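Local structure of prolyl endopeptidase (Myxococcus xanthus, 2BKL) at residues A[521-524]-A[525-528]; A[560-563]-A[564-567]. The protein probably acts as a serine protease that hydrolyses oligopeptides after proline and, less readily, after alanine. One frame throughout, in Å; residues are numbered along the deposited sequence.

Both contacts are tight turns in the α/β-hydrolase part of the chain, yet their chemistry follows their place in the fold. Contact 1, at 521-528, leads from helix 503-518 into strand 527-532 and is only partly buried: backbone turns carry it, its polar side chains reach neighbouring loops, and a lysine lies at the exposed border. Contact 2, at 560-567, is buried in the loop between strand 552-556 and helix 575-578, close to the ligand pocket, and relies more on side chains: a carboxylate, a Met-aromatic pair and a histidine. Their centres lie about 31 Å apart and they do not touch, although strands 527-532 and 552-556 are adjacent in one sheet.

Contact 1: A[521-524]-A[525-528]; sequences YTQP and KRLA
Gln523 and Arg526 are joined by backbone as well as by side chains. Arg526 N donates to Gln523 O at 2.9 Å, closing a type I β-turn with Pro524 and Lys525 at its corners. A second turn overlaps it, as Leu527 N donates to Pro524 O at 3.1 Å. Water bridges the first corner: one molecule donates to Gln523 OE1 and accepts from Lys525 N, both at 2.9 Å.

Across the turn the side chains meet by van der Waals contact. With CG of Gln523 set between its own N and carbonyl carbon (chi1 56°), the side chain leans toward the far limb of the turn, where CG meets Arg526 CG at 3.8 Å. Lys525 has a similar first torsion, and its chain passes obliquely across the amide, CE 3.7 Å from Gln523 OE1. Thr522 OG1 lies beside Arg526 CB at 3.5 Å.

Their polar ends bond outside the turn. The amide and guanidinium planes stand 75° apart, and both groups reach Asn445: Gln523 NE2 to its side chain, Arg526 NE to its carbonyl. Thr522 OG1 bonds to Ala446 O.

Leu527 packs on Ala513 of helix 503-518 and on Thr448 of strand 448-451, and the two turns carry the chain from that helix into strand 527-532, between strands 448-451 and 552-556.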
loop_
_atom_site.group_PDB
_atom_site.type_symbol
_atom_site.label_atom_id
_atom_site.label_comp_id
_atom_site.label_asym_id
_atom_site.label_seq_id
_atom_site.Cartn_x
_atom_site.Cartn_y
_atom_site.Cartn_z
ATOM N N TYR A 521 -1.405 -29.682 0.483
ATOM C CA TYR A 521 -0.201 -28.907 0.259
ATOM C C TYR A 521 0.731 -29.026 1.450
ATOM O O TYR A 521 1.933 -29.117 1.290
ATOM C CB TYR A 521 -0.510 -27.443 0.013
ATOM C CG TYR A 521 -1.290 -27.181 -1.252
ATOM C CD1 TYR A 521 -0.640 -27.079 -2.474
ATOM C CD2 TYR A 521 -2.667 -27.011 -1.226
ATOM C CE1 TYR A 521 -1.351 -26.848 -3.649
ATOM C CE2 TYR A 521 -3.375 -26.790 -2.392
ATOM C CZ TYR A 521 -2.710 -26.668 -3.588
ATOM O OH TYR A 521 -3.395 -26.427 -4.778
ATOM N N THR A 522 0.177 -29.025 2.640
ATOM C CA THR A 522 0.979 -28.784 3.835
ATOM C C THR A 522 0.314 -29.331 5.088
ATOM O O THR A 522 -0.734 -29.990 5.038
ATOM C CB THR A 522 1.272 -27.274 3.919
ATOM O OG1 THR A 522 2.295 -26.990 4.882
ATOM C CG2 THR A 522 0.079 -26.456 4.326
ATOM N N GLN A 523 0.934 -29.060 6.221
ATOM C CA GLN A 523 0.368 -29.385 7.548
ATOM C C GLN A 523 0.719 -28.221 8.479
ATOM O O GLN A 523 1.595 -27.417 8.154
ATOM C CB GLN A 523 0.895 -30.710 8.093
ATOM C CG GLN A 523 2.387 -30.779 8.189
ATOM C CD GLN A 523 2.883 -32.071 8.828
ATOM O OE1 GLN A 523 2.446 -32.417 9.926
ATOM N NE2 GLN A 523 3.778 -32.770 8.155
ATOM N N PRO A 524 0.010 -28.075 9.601
ATOM C CA PRO A 524 0.252 -26.915 10.466
ATOM C C PRO A 524 1.734 -26.645 10.798
ATOM O O PRO A 524 2.179 -25.491 10.724
ATOM C CB PRO A 524 -0.583 -27.239 11.700
ATOM C CG PRO A 524 -1.721 -28.017 11.139
ATOM C CD PRO A 524 -1.117 -28.893 10.106
ATOM N N LYS A 525 2.508 -27.673 11.131
ATOM C CA LYS A 525 3.913 -27.457 11.526
ATOM C C LYS A 525 4.817 -27.051 10.372
ATOM O O LYS A 525 6.002 -26.699 10.569
ATOM C CB LYS A 525 4.510 -28.687 12.250
ATOM C CG LYS A 525 4.828 -29.878 11.358
ATOM C CD LYS A 525 5.322 -31.108 12.179
ATOM C CE LYS A 525 4.234 -31.729 13.072
ATOM N NZ LYS A 525 4.451 -33.196 13.331
ATOM N N ARG A 526 4.274 -27.090 9.155
ATOM C CA ARG A 526 4.992 -26.677 7.976
ATOM C C ARG A 526 4.369 -25.429 7.331
ATOM O O ARG A 526 4.750 -25.050 6.215
ATOM C CB ARG A 526 4.967 -27.819 6.966
ATOM C CG ARG A 526 5.680 -29.077 7.445
ATOM C CD ARG A 526 7.184 -28.965 7.311
ATOM N NE ARG A 526 7.584 -29.369 5.973
ATOM C CZ ARG A 526 8.841 -29.468 5.548
ATOM N NH1 ARG A 526 9.848 -29.082 6.309
ATOM N NH2 ARG A 526 9.083 -29.919 4.326
ATOM N N LEU A 527 3.452 -24.774 8.036
ATOM C CA LEU A 527 2.742 -23.612 7.512
ATOM C C LEU A 527 3.142 -22.343 8.233
ATOM O O LEU A 527 3.037 -22.256 9.447
ATOM C CB LEU A 527 1.225 -23.821 7.650
ATOM C CG LEU A 527 0.315 -22.661 7.215
ATOM C CD1 LEU A 527 0.497 -22.365 5.751
ATOM C CD2 LEU A 527 -1.136 -22.936 7.546
ATOM N N ALA A 528 3.545 -21.355 7.461
ATOM C CA ALA A 528 3.820 -20.001 7.973
ATOM C C ALA A 528 2.815 -19.011 7.390
ATOM O O ALA A 528 2.338 -19.161 6.259
ATOM C CB ALA A 528 5.227 -19.585 7.607
HETATM O O HOH W 1 1.479 -30.349 11.644
#

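Contact 2: A[560-563]-A[564-567]; sequences LDMV and RYHL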
loop_
_atom_site.group_PDB
_atom_site.type_symbol
_atom_site.label_atom_id
_atom_site.label_comp_id
_atom_site.label_asym_id
_atom_site.label_seq_id
_atom_site.Cartn_x
_atom_site.Cartn_y
_atom_site.Cartn_z
ATOM N N LEU A 560 -1.426 -3.912 16.628
ATOM C CA LEU A 560 -1.721 -5.049 17.507
ATOM C C LEU A 560 -2.467 -4.700 18.792
ATOM O O LEU A 560 -3.163 -5.560 19.311
ATOM C CB LEU A 560 -0.456 -5.882 17.811
ATOM C CG LEU A 560 0.245 -6.476 16.605
ATOM C CD1 LEU A 560 1.665 -6.888 16.887
ATOM C CD2 LEU A 560 -0.517 -7.620 16.027
ATOM N N ASP A 561 -2.290 -3.488 19.346
ATOM C CA ASP A 561 -3.139 -3.021 20.453
ATOM C C ASP A 561 -4.245 -2.172 19.846
ATOM O O ASP A 561 -4.045 -0.990 19.512
ATOM C CB ASP A 561 -2.343 -2.226 21.494
ATOM C CG ASP A 561 -3.183 -1.727 22.625
ATOM O OD1 ASP A 561 -4.432 -1.700 22.496
ATOM O OD2 ASP A 561 -2.636 -1.319 23.701
ATOM N N MET A 562 -5.396 -2.793 19.623
ATOM C CA MET A 562 -6.481 -2.128 18.901
ATOM C C MET A 562 -7.365 -1.305 19.827
ATOM O O MET A 562 -8.239 -0.602 19.375
ATOM C CB MET A 562 -7.300 -3.138 18.101
ATOM C CG MET A 562 -6.462 -3.830 17.056
ATOM S SD MET A 562 -5.749 -2.714 15.821
ATOM C CE MET A 562 -7.163 -2.073 15.052
ATOM N N VAL A 563 -7.127 -1.393 21.134
ATOM C CA VAL A 563 -7.798 -0.540 22.101
ATOM C C VAL A 563 -7.141 0.838 22.138
ATOM O O VAL A 563 -7.791 1.828 22.469
ATOM C CB VAL A 563 -7.806 -1.222 23.489
ATOM C CG1 VAL A 563 -8.388 -0.309 24.556
ATOM C CG2 VAL A 563 -8.574 -2.542 23.417
ATOM N N ARG A 564 -5.852 0.910 21.809
ATOM C CA ARG A 564 -5.103 2.162 21.902
ATOM C C ARG A 564 -4.519 2.674 20.568
ATOM O O ARG A 564 -3.883 3.710 20.523
ATOM C CB ARG A 564 -3.975 2.047 22.916
ATOM C CG ARG A 564 -4.461 1.839 24.323
ATOM C CD ARG A 564 -3.394 1.651 25.365
ATOM N NE ARG A 564 -2.439 2.741 25.483
ATOM C CZ ARG A 564 -2.670 3.903 26.115
ATOM N NH1 ARG A 564 -3.875 4.195 26.604
ATOM N NH2 ARG A 564 -1.674 4.783 26.219
ATOM N N TYR A 565 -4.753 1.977 19.465
ATOM C CA TYR A 565 -4.070 2.348 18.208
ATOM C C TYR A 565 -4.349 3.795 17.758
ATOM O O TYR A 565 -3.499 4.410 17.133
ATOM C CB TYR A 565 -4.399 1.359 17.077
ATOM C CG TYR A 565 -5.665 1.721 16.347
ATOM C CD1 TYR A 565 -6.915 1.324 16.819
ATOM C CD2 TYR A 565 -5.635 2.563 15.226
ATOM C CE1 TYR A 565 -8.095 1.708 16.171
ATOM C CE2 TYR A 565 -6.827 2.962 14.580
ATOM C CZ TYR A 565 -8.029 2.544 15.049
ATOM O OH TYR A 565 -9.161 2.964 14.422
ATOM N N HIS A 566 -5.543 4.287 18.050
ATOM C CA HIS A 566 -5.968 5.597 17.567
ATOM C C HIS A 566 -5.186 6.761 18.227
ATOM O O HIS A 566 -5.247 7.887 17.754
ATOM C CB HIS A 566 -7.464 5.780 17.802
ATOM C CG HIS A 566 -7.843 5.674 19.243
ATOM N ND1 HIS A 566 -7.891 4.467 19.906
ATOM C CD2 HIS A 566 -8.105 6.627 20.171
ATOM C CE1 HIS A 566 -8.186 4.682 21.176
ATOM N NE2 HIS A 566 -8.316 5.987 21.365
ATOM N N LEU A 567 -4.451 6.478 19.295
ATOM C CA LEU A 567 -3.716 7.500 20.049
ATOM C C LEU A 567 -2.347 7.843 19.484
ATOM O O LEU A 567 -1.682 8.769 19.972
ATOM C CB LEU A 567 -3.565 7.054 21.511
ATOM C CG LEU A 567 -4.861 6.753 22.258
ATOM C CD1 LEU A 567 -4.574 6.067 23.598
ATOM C CD2 LEU A 567 -5.665 8.029 22.483
HETATM O O HOH W 2 -9.313 2.063 19.291
#
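An Asx turn at Asp561 opens this bend, its carboxylate turned forward to the backbone N-H groups of Val563 and Arg564. With CG anti to the backbone N (chi1 179°), OD1 comes within 3.0 Å of Arg564 N and also accepts from Val563 N. Both bonds are weak, the first bent to 135° at the hydrogen, and a further weak bond runs from Arg564 N to Asp561 O. OD2 rests against the aliphatic part of Arg564, 3.5 Å from its CD. The charged ends part company: OD2 forms a salt bridge with Lys626, whereas Arg564 NE pairs with Glu28. Replacing the aspartate by alanine is likely to leave the N-H groups of Val563 and Arg564 without the oxygen they share, and Lys626 without this salt-bridge partner.

The bend belongs to the α/β-hydrolase fold, in the loop that follows strand 552-556, and it brings the side chain of Tyr565 to about 7 Å from the bound Z-Ala-Pro. Tyr565 also meets Tyr578, a residue of the ligand pocket, edge-to-face, and is thus a second-shell neighbour of that site; its hydroxyl bonds to Gly579 O.

Met562 makes a Met-aromatic contact with the same ring. Bends at its second and third torsions curl the chain so that CE sits off-centre over the face, 4.3 Å from the Tyr565 centroid and 28° off the normal, while SD approaches obliquely. The carbonyl of Met562 meets the ring edge instead, O to CD1 at 3.5 Å. That oxygen also accepts from a water at 2.9 Å, to which His566 ND1 donates weakly. Val563 O lies in the plane of the imidazole, 3.2 Å from His566 CE1, and Leu567 CG leans on one face of that ring near its rim.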